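Local coordinates for lectin (Trichosanthes anguina, PDB 4HR6), which binds galactosides through its beta-trefoil domains and belongs to a nontoxic, three-chain homologue of the type II ribosome-inactivating proteins, at residues C[10-20]-C[125-135]; C[151-159]-C[201-209]. One frame throughout, in Å; residues are numbered along the deposited sequence.

Contact 1: C[10-20]-C[125-135]; sequences TRISGRDALCV and ASQGWRVGNYV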
loop_
_atom_site.group_PDB
_atom_site.type_symbol
_atom_site.label_atom_id
_atom_site.label_comp_id
_atom_site.label_asym_id
_atom_site.label_seq_id
_atom_site.Cartn_x
_atom_site.Cartn_y
_atom_site.Cartn_z
ATOM N N THR C 10 12.758 -12.029 -10.925
ATOM C CA THR C 10 12.940 -10.992 -9.890
ATOM C C THR C 10 14.046 -11.374 -8.875
ATOM O O THR C 10 14.801 -12.326 -9.108
ATOM C CB THR C 10 11.599 -10.748 -9.175
ATOM O OG1 THR C 10 11.693 -9.614 -8.303
ATOM C CG2 THR C 10 11.175 -11.966 -8.401
ATOM N N ARG C 11 14.144 -10.630 -7.768
ATOM C CA ARG C 11 15.026 -11.007 -6.651
ATOM C C ARG C 11 14.216 -11.413 -5.433
ATOM O O ARG C 11 13.015 -11.123 -5.326
ATOM C CB ARG C 11 15.984 -9.873 -6.281
ATOM C CG ARG C 11 17.038 -9.586 -7.341
ATOM C CD ARG C 11 17.233 -8.100 -7.575
ATOM N NE ARG C 11 18.491 -7.606 -7.055
ATOM C CZ ARG C 11 18.812 -6.322 -6.925
ATOM N NH1 ARG C 11 17.959 -5.366 -7.260
ATOM N NH2 ARG C 11 20.006 -5.997 -6.439
ATOM N N ILE C 12 14.882 -12.131 -4.534
ATOM C CA ILE C 12 14.312 -12.488 -3.245
ATOM C C ILE C 12 15.275 -11.954 -2.198
ATOM O O ILE C 12 16.438 -12.366 -2.159
ATOM C CB ILE C 12 14.156 -14.003 -3.085
ATOM C CG1 ILE C 12 13.458 -14.593 -4.307
ATOM C CG2 ILE C 12 13.379 -14.334 -1.815
ATOM C CD1 ILE C 12 13.220 -16.081 -4.216
ATOM N N SER C 13 14.811 -11.007 -1.380
ATOM C CA SER C 13 15.634 -10.466 -0.306
ATOM C C SER C 13 14.996 -10.765 1.040
ATOM O O SER C 13 13.816 -11.131 1.118
ATOM C CB SER C 13 15.890 -8.973 -0.506
ATOM O OG SER C 13 14.719 -8.197 -0.355
ATOM N N GLY C 14 15.789 -10.658 2.105
ATOM C CA GLY C 14 15.276 -10.928 3.453
ATOM C C GLY C 14 16.188 -10.463 4.575
ATOM O O GLY C 14 16.564 -9.277 4.643
ATOM N N ARG C 15 16.530 -11.412 5.454
ATOM C CA ARG C 15 17.424 -11.190 6.594
ATOM C C ARG C 15 18.429 -10.076 6.389
ATOM O O ARG C 15 19.298 -10.156 5.510
ATOM C CB ARG C 15 18.188 -12.479 6.893
ATOM C CG ARG C 15 17.668 -13.261 8.077
ATOM C CD ARG C 15 18.326 -12.835 9.381
ATOM N NE ARG C 15 18.517 -13.992 10.250
ATOM C CZ ARG C 15 19.063 -13.961 11.462
ATOM N NH1 ARG C 15 19.176 -15.087 12.151
ATOM N NH2 ARG C 15 19.485 -12.816 11.986
ATOM N N ASP C 16 18.304 -9.025 7.193
ATOM C CA ASP C 16 19.223 -7.897 7.135
ATOM C C ASP C 16 19.383 -7.284 5.735
ATOM O O ASP C 16 20.366 -6.593 5.466
ATOM C CB ASP C 16 20.589 -8.301 7.741
ATOM C CG ASP C 16 20.618 -8.150 9.268
ATOM O OD1 ASP C 16 21.232 -7.172 9.744
ATOM O OD2 ASP C 16 19.989 -8.968 9.984
ATOM N N ALA C 17 18.395 -7.501 4.863
ATOM C CA ALA C 17 18.376 -6.925 3.509
ATOM C C ALA C 17 19.271 -7.648 2.525
ATOM O O ALA C 17 19.614 -7.100 1.488
ATOM C CB ALA C 17 18.742 -5.436 3.540
ATOM N N LEU C 18 19.649 -8.877 2.842
ATOM C CA LEU C 18 20.523 -9.632 1.964
ATOM C C LEU C 18 19.700 -10.447 0.986
ATOM O O LEU C 18 18.533 -10.741 1.242
ATOM C CB LEU C 18 21.455 -10.531 2.776
ATOM C CG LEU C 18 22.504 -9.748 3.574
ATOM C CD1 LEU C 18 22.984 -10.554 4.770
ATOM C CD2 LEU C 18 23.672 -9.368 2.682
ATOM N N CYS C 19 20.340 -10.824 -0.119
ATOM C CA CYS C 19 19.685 -11.522 -1.217
ATOM C C CYS C 19 19.999 -13.020 -1.273
ATOM O O CYS C 19 21.105 -13.455 -0.942
ATOM C CB CYS C 19 20.064 -10.855 -2.537
ATOM S SG CYS C 19 19.068 -9.384 -2.871
ATOM N N VAL C 20 18.993 -13.790 -1.689
ATOM C CA VAL C 20 19.129 -15.206 -1.959
ATOM C C VAL C 20 19.998 -15.381 -3.220
ATOM O O VAL C 20 19.760 -14.774 -4.272
ATOM C CB VAL C 20 17.750 -15.866 -2.099
ATOM C CG1 VAL C 20 17.875 -17.326 -2.495
ATOM C CG2 VAL C 20 16.974 -15.732 -0.792
ATOM N N ALA C 125 11.750 -13.381 12.028
ATOM C CA ALA C 125 12.356 -12.444 11.094
ATOM C C ALA C 125 13.389 -13.130 10.208
ATOM O O ALA C 125 13.650 -12.681 9.088
ATOM C CB ALA C 125 12.993 -11.280 11.836
ATOM N N SER C 126 13.971 -14.217 10.706
ATOM C CA SER C 126 14.881 -15.040 9.914
ATOM C C SER C 126 14.127 -15.883 8.870
ATOM O O SER C 126 14.759 -16.497 8.001
ATOM C CB SER C 126 15.697 -15.951 10.846
ATOM O OG SER C 126 14.833 -16.768 11.625
ATOM N N GLN C 127 12.794 -15.921 8.969
ATOM C CA GLN C 127 11.928 -16.603 7.998
ATOM C C GLN C 127 11.048 -15.652 7.137
ATOM O O GLN C 127 10.054 -16.078 6.538
ATOM C CB GLN C 127 11.049 -17.611 8.743
ATOM C CG GLN C 127 11.874 -18.588 9.578
ATOM C CD GLN C 127 11.041 -19.666 10.233
ATOM O OE1 GLN C 127 10.077 -19.379 10.954
ATOM N NE2 GLN C 127 11.414 -20.925 9.995
ATOM N N GLY C 128 11.421 -14.376 7.077
ATOM C CA GLY C 128 10.654 -13.366 6.344
ATOM C C GLY C 128 11.362 -12.965 5.074
ATOM O O GLY C 128 12.564 -12.679 5.075
ATOM N N TRP C 129 10.623 -12.944 3.973
ATOM C CA TRP C 129 11.235 -12.640 2.673
ATOM C C TRP C 129 10.376 -11.681 1.851
ATOM O O TRP C 129 9.164 -11.715 1.945
ATOM C CB TRP C 129 11.438 -13.935 1.883
ATOM C CG TRP C 129 12.158 -14.986 2.638
ATOM C CD1 TRP C 129 11.605 -16.010 3.348
ATOM C CD2 TRP C 129 13.566 -15.121 2.762
ATOM N NE1 TRP C 129 12.588 -16.775 3.910
ATOM C CE2 TRP C 129 13.805 -16.248 3.567
ATOM C CE3 TRP C 129 14.657 -14.389 2.272
ATOM C CZ2 TRP C 129 15.088 -16.671 3.898
ATOM C CZ3 TRP C 129 15.939 -14.807 2.598
ATOM C CH2 TRP C 129 16.143 -15.945 3.403
ATOM N N ARG C 130 11.042 -10.844 1.061
ATOM C CA ARG C 130 10.424 -9.992 0.059
ATOM C C ARG C 130 10.777 -10.487 -1.345
ATOM O O ARG C 130 11.945 -10.407 -1.779
ATOM C CB ARG C 130 10.913 -8.552 0.185
ATOM C CG ARG C 130 10.253 -7.610 -0.816
ATOM C CD ARG C 130 11.049 -6.323 -0.957
ATOM N NE ARG C 130 10.993 -5.509 0.256
ATOM C CZ ARG C 130 11.726 -4.424 0.470
ATOM N NH1 ARG C 130 12.598 -4.004 -0.440
ATOM N NH2 ARG C 130 11.606 -3.763 1.622
ATOM N N VAL C 131 9.760 -10.965 -2.052
ATOM C CA VAL C 131 9.900 -11.302 -3.466
ATOM C C VAL C 131 9.627 -10.045 -4.267
ATOM O O VAL C 131 8.530 -9.509 -4.236
ATOM C CB VAL C 131 8.905 -12.388 -3.872
ATOM C CG1 VAL C 131 9.031 -12.688 -5.356
ATOM C CG2 VAL C 131 9.132 -13.627 -3.031
ATOM N N GLY C 132 10.638 -9.559 -4.957
ATOM C CA GLY C 132 10.537 -8.297 -5.639
ATOM C C GLY C 132 11.906 -7.774 -5.967
ATOM O O GLY C 132 12.897 -8.156 -5.339
ATOM N N ASN C 133 11.964 -6.887 -6.947
ATOM C CA ASN C 133 13.227 -6.474 -7.523
ATOM C C ASN C 133 13.822 -5.271 -6.820
ATOM O O ASN C 133 15.012 -4.986 -6.971
ATOM C CB ASN C 133 13.054 -6.175 -9.006
ATOM C CG ASN C 133 14.384 -6.055 -9.727
ATOM O OD1 ASN C 133 15.261 -6.910 -9.578
ATOM N ND2 ASN C 133 14.551 -4.985 -10.498
ATOM N N TYR C 134 13.004 -4.557 -6.051
ATOM C CA TYR C 134 13.519 -3.461 -5.233
ATOM C C TYR C 134 13.861 -4.035 -3.862
ATOM O O TYR C 134 12.960 -4.405 -3.109
ATOM C CB TYR C 134 12.481 -2.348 -5.130
ATOM C CG TYR C 134 12.967 -1.089 -4.483
ATOM C CD1 TYR C 134 13.623 -0.120 -5.222
ATOM C CD2 TYR C 134 12.758 -0.861 -3.128
ATOM C CE1 TYR C 134 14.063 1.047 -4.628
ATOM C CE2 TYR C 134 13.201 0.294 -2.526
ATOM C CZ TYR C 134 13.843 1.240 -3.274
ATOM O OH TYR C 134 14.268 2.386 -2.668
ATOM N N VAL C 135 15.158 -4.115 -3.556
ATOM C CA VAL C 135 15.637 -4.838 -2.363
ATOM C C VAL C 135 15.896 -3.924 -1.166
ATOM O O VAL C 135 15.962 -4.382 -0.035
ATOM C CB VAL C 135 16.914 -5.676 -2.655
ATOM C CG1 VAL C 135 16.595 -6.850 -3.577
ATOM C CG2 VAL C 135 18.022 -4.819 -3.251
HETATM O O HOH W 1 13.303 -8.396 -2.620
HETATM O O HOH W 2 14.829 -14.077 6.048
#
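The carbonyl oxygen of Arg130 is gripped twice: Ser13 N reaches it at 3.0 Å and water 1 donates from 2.6 Å. The same water accepts from Ser13 OG and donates to Gly132 O, tying the serine hydroxyl, also bonded to Ser177 OG, to the turn after Val131. Arg130 N returns a 2.8 Å bond to Ser13 O, making the two an antiparallel hydrogen-bonded pair; Gly132 N adds a nearly straight bond to Arg11 O. Bent at chi2 and chi3, the Arg11 chain brings NH1 to Asn133 O (3.0 Å); NH1 sits in the plane of that carbonyl, but the oxygen lies 27° out of the guanidinium plane and the bond is bent. Val135 CG2 lies over one guanidinium face, and Val135 CG1 meets Cys19 SG at 3.6 Å. Val20 CG2 comes within 3.7 Å of Trp129 CZ3, and water 2, over one face of that indole, links Arg15 N to Gly128 O. Ala17 and Leu18 both face Gly14 in a G1 beta bulge. Strand 130-131 is outermost in this chain's sheet, beside strand 7-13 with strand 46-49 beyond; Ile95 packs against Val131, whose O bonds Ser185 OG of a neighbouring lectin chain.

Contact 2: C[151-159]-C[201-209]; sequences EATDGNTNM and WKVITILNC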
loop_
_atom_site.group_PDB
_atom_site.type_symbol
_atom_site.label_atom_id
_atom_site.label_comp_id
_atom_site.label_asym_id
_atom_site.label_seq_id
_atom_site.Cartn_x
_atom_site.Cartn_y
_atom_site.Cartn_z
ATOM N N GLU C 151 7.578 7.641 17.472
ATOM C CA GLU C 151 8.907 8.156 17.753
ATOM C C GLU C 151 9.743 7.174 18.604
ATOM O O GLU C 151 9.234 6.518 19.526
ATOM C CB GLU C 151 8.799 9.510 18.442
ATOM C CG GLU C 151 10.098 10.293 18.417
ATOM C CD GLU C 151 9.928 11.690 18.958
ATOM O OE1 GLU C 151 9.243 12.497 18.303
ATOM O OE2 GLU C 151 10.473 11.973 20.042
ATOM N N ALA C 152 11.016 7.061 18.247
ATOM C CA ALA C 152 11.990 6.321 19.043
ATOM C C ALA C 152 12.452 7.262 20.156
ATOM O O ALA C 152 13.116 8.270 19.878
ATOM C CB ALA C 152 13.179 5.886 18.190
ATOM N N THR C 153 12.072 6.940 21.391
ATOM C CA THR C 153 12.386 7.779 22.560
ATOM C C THR C 153 13.480 7.197 23.480
ATOM O O THR C 153 13.919 6.043 23.319
ATOM C CB THR C 153 11.120 7.984 23.406
ATOM O OG1 THR C 153 10.606 6.706 23.809
ATOM C CG2 THR C 153 10.056 8.742 22.603
ATOM N N ASP C 154 13.902 8.018 24.446
ATOM C CA ASP C 154 14.843 7.618 25.498
ATOM C C ASP C 154 16.123 7.021 24.923
ATOM O O ASP C 154 16.455 5.859 25.187
ATOM C CB ASP C 154 14.167 6.630 26.463
ATOM C CG ASP C 154 13.024 7.263 27.241
ATOM O OD1 ASP C 154 13.052 8.488 27.432
ATOM O OD2 ASP C 154 12.102 6.542 27.676
ATOM N N GLY C 155 16.829 7.821 24.125
ATOM C CA GLY C 155 18.060 7.373 23.473
ATOM C C GLY C 155 17.883 6.053 22.737
ATOM O O GLY C 155 18.656 5.104 22.940
ATOM N N ASN C 156 16.842 5.995 21.904
ATOM C CA ASN C 156 16.529 4.835 21.071
ATOM C C ASN C 156 16.287 3.552 21.846
ATOM O O ASN C 156 16.662 2.478 21.381
ATOM C CB ASN C 156 17.622 4.598 20.019
ATOM C CG ASN C 156 17.750 5.743 19.038
ATOM O OD1 ASN C 156 16.790 6.468 18.781
ATOM N ND2 ASN C 156 18.941 5.907 18.476
ATOM N N THR C 157 15.641 3.653 23.007
ATOM C CA THR C 157 15.296 2.459 23.796
ATOM C C THR C 157 13.801 2.203 23.838
ATOM O O THR C 157 13.386 1.048 23.890
ATOM C CB THR C 157 15.822 2.530 25.260
ATOM O OG1 THR C 157 15.247 3.655 25.933
ATOM C CG2 THR C 157 17.355 2.648 25.295
ATOM N N ASN C 158 12.993 3.262 23.831
ATOM C CA ASN C 158 11.531 3.130 23.859
ATOM C C ASN C 158 10.821 3.756 22.649
ATOM O O ASN C 158 11.449 4.418 21.830
ATOM C CB ASN C 158 10.986 3.740 25.140
ATOM C CG ASN C 158 10.859 2.725 26.243
ATOM O OD1 ASN C 158 11.836 2.073 26.612
ATOM N ND2 ASN C 158 9.645 2.568 26.767
ATOM N N MET C 159 9.513 3.543 22.545
ATOM C CA MET C 159 8.739 4.175 21.476
ATOM C C MET C 159 7.277 4.452 21.823
ATOM O O MET C 159 6.629 3.665 22.504
ATOM C CB MET C 159 8.841 3.363 20.169
ATOM C CG MET C 159 8.048 2.067 20.134
ATOM S SD MET C 159 7.814 1.511 18.430
ATOM C CE MET C 159 6.194 0.758 18.573
ATOM N N TRP C 201 -1.494 -7.358 27.948
ATOM C CA TRP C 201 -1.084 -7.419 26.543
ATOM C C TRP C 201 0.372 -6.962 26.426
ATOM O O TRP C 201 0.808 -6.068 27.156
ATOM C CB TRP C 201 -1.962 -6.508 25.687
ATOM C CG TRP C 201 -3.435 -6.852 25.642
ATOM C CD1 TRP C 201 -4.450 -6.185 26.270
ATOM C CD2 TRP C 201 -4.058 -7.908 24.892
ATOM N NE1 TRP C 201 -5.664 -6.773 25.974
ATOM C CE2 TRP C 201 -5.450 -7.831 25.133
ATOM C CE3 TRP C 201 -3.575 -8.913 24.046
ATOM C CZ2 TRP C 201 -6.360 -8.712 24.552
ATOM C CZ3 TRP C 201 -4.485 -9.799 23.477
ATOM C CH2 TRP C 201 -5.860 -9.688 23.730
ATOM N N LYS C 202 1.116 -7.548 25.493
ATOM C CA LYS C 202 2.547 -7.272 25.374
ATOM C C LYS C 202 2.806 -5.850 24.895
ATOM O O LYS C 202 2.010 -5.292 24.137
ATOM C CB LYS C 202 3.204 -8.289 24.450
ATOM C CG LYS C 202 3.124 -9.714 24.995
ATOM C CD LYS C 202 3.152 -10.771 23.897
ATOM C CE LYS C 202 4.565 -11.049 23.413
ATOM N NZ LYS C 202 5.313 -11.944 24.341
ATOM N N VAL C 203 3.911 -5.268 25.357
ATOM C CA VAL C 203 4.242 -3.882 25.088
ATOM C C VAL C 203 5.380 -3.827 24.074
ATOM O O VAL C 203 6.319 -4.633 24.132
ATOM C CB VAL C 203 4.633 -3.127 26.383
ATOM C CG1 VAL C 203 5.361 -1.830 26.082
ATOM C CG2 VAL C 203 3.394 -2.836 27.229
ATOM N N ILE C 204 5.287 -2.867 23.151
ATOM C CA ILE C 204 6.226 -2.764 22.049
ATOM C C ILE C 204 7.318 -1.788 22.414
ATOM O O ILE C 204 7.046 -0.679 22.871
ATOM C CB ILE C 204 5.562 -2.248 20.741
ATOM C CG1 ILE C 204 4.258 -2.987 20.426
ATOM C CG2 ILE C 204 6.544 -2.365 19.571
ATOM C CD1 ILE C 204 4.406 -4.473 20.243
ATOM N N THR C 205 8.554 -2.183 22.165
ATOM C CA THR C 205 9.701 -1.366 22.526
ATOM C C THR C 205 10.762 -1.606 21.462
ATOM O O THR C 205 10.512 -2.315 20.496
ATOM C CB THR C 205 10.194 -1.726 23.971
ATOM O OG1 THR C 205 11.194 -0.800 24.409
ATOM C CG2 THR C 205 10.764 -3.159 24.038
ATOM N N ILE C 206 11.934 -1.022 21.641
ATOM C CA ILE C 206 13.052 -1.177 20.722
ATOM C C ILE C 206 14.155 -2.010 21.359
ATOM O O ILE C 206 14.727 -1.594 22.377
ATOM C CB ILE C 206 13.643 0.198 20.364
ATOM C CG1 ILE C 206 12.527 1.143 19.887
ATOM C CG2 ILE C 206 14.751 0.054 19.323
ATOM C CD1 ILE C 206 13.008 2.539 19.558
ATOM N N LEU C 207 14.465 -3.169 20.767
ATOM C CA LEU C 207 15.584 -4.016 21.227
ATOM C C LEU C 207 16.524 -4.342 20.078
ATOM O O LEU C 207 16.246 -4.006 18.928
ATOM C CB LEU C 207 15.071 -5.312 21.857
ATOM C CG LEU C 207 14.081 -5.124 23.017
ATOM C CD1 LEU C 207 13.410 -6.433 23.397
ATOM C CD2 LEU C 207 14.765 -4.497 24.224
ATOM N N ASN C 208 17.648 -4.979 20.389
ATOM C CA ASN C 208 18.596 -5.393 19.355
ATOM C C ASN C 208 17.908 -6.352 18.392
ATOM O O ASN C 208 17.158 -7.225 18.817
ATOM C CB ASN C 208 19.846 -6.066 19.960
ATOM C CG ASN C 208 20.932 -5.070 20.329
ATOM O OD1 ASN C 208 20.885 -4.437 21.386
ATOM N ND2 ASN C 208 21.927 -4.932 19.459
ATOM N N CYS C 209 18.141 -6.171 17.094
ATOM C CA CYS C 209 17.605 -7.096 16.101
ATOM C C CYS C 209 18.284 -8.455 16.309
ATOM O O CYS C 209 19.501 -8.544 16.260
ATOM C CB CYS C 209 17.863 -6.582 14.672
ATOM S SG CYS C 209 17.070 -5.001 14.231
HETATM O O HOH W 3 5.207 1.789 23.556
HETATM O O HOH W 4 8.711 1.318 24.417
#
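Ile206 drives its CD1 methyl at the hairpin formed by 151-159, stopping 3.6 Å from Ala152 CB and 3.3 Å from Asn158 O. CG1 stands opposite the carbonyl carbon (chi1 -52°) and the chain runs on extended through chi2, which carries CD1 inward; Ile206 CG2, on the other branch, rests 3.7 Å from Asn156 O. Thr205 has OG1 trans to its own N (chi1 -172°), bringing the hydroxyl 2.9 Å from Thr157 O in a weak bond whose proton has another acceptor nearby. Ile206 N also points at Thr157 O, again weakly, at 3.4 Å. The loop offering this carbonyl is the turn between strands 148-153 and 158-163, where Thr157 and Asn158 both face Thr153 in a classic beta bulge; a hairpin thus leans on strand 201-208 within the second ricin-type beta-trefoil domain. Thr157 OG1 donates a 2.6 Å hydrogen bond to Asp154 O within the turn. Met159 sets CG between its N and carbonyl carbon (chi1 74°), then bends at chi3 to bring CE 3.3 Å from Ile204 CG2, shorter than usual for two carbons. Ile247 of strand 247-250 packs against both of these side chains. Two waters bridge the backbones: water 3 donates to Met159 O and Ile204 O, while water 4 accepts from Met159 N and donates to Ile204 O.

How the contacts relate
Contact 1 and contact 2 follow one another along the chain; their centres stand 24 Å apart, and their nearest atoms, about 6 Å apart, do not touch. Contact 1 pairs strand 7-13 with strand 130-131 in the first trefoil's sheet, whereas contact 2 sets the 151-159 hairpin on strand 201-208 in the second. Each lies near a different methyl alpha-D-galactopyranoside. The Cys19 side chain is about 9 Å from the sugar whose pocket includes Asp21 and Tyr36; the Ile204 side chain is about 11 Å from the one bound by Asp236 and His250, and strand 201-208 pairs with strand 247-250, which carries His250. Contact 1 additionally meets another lectin chain, which contact 2 does not.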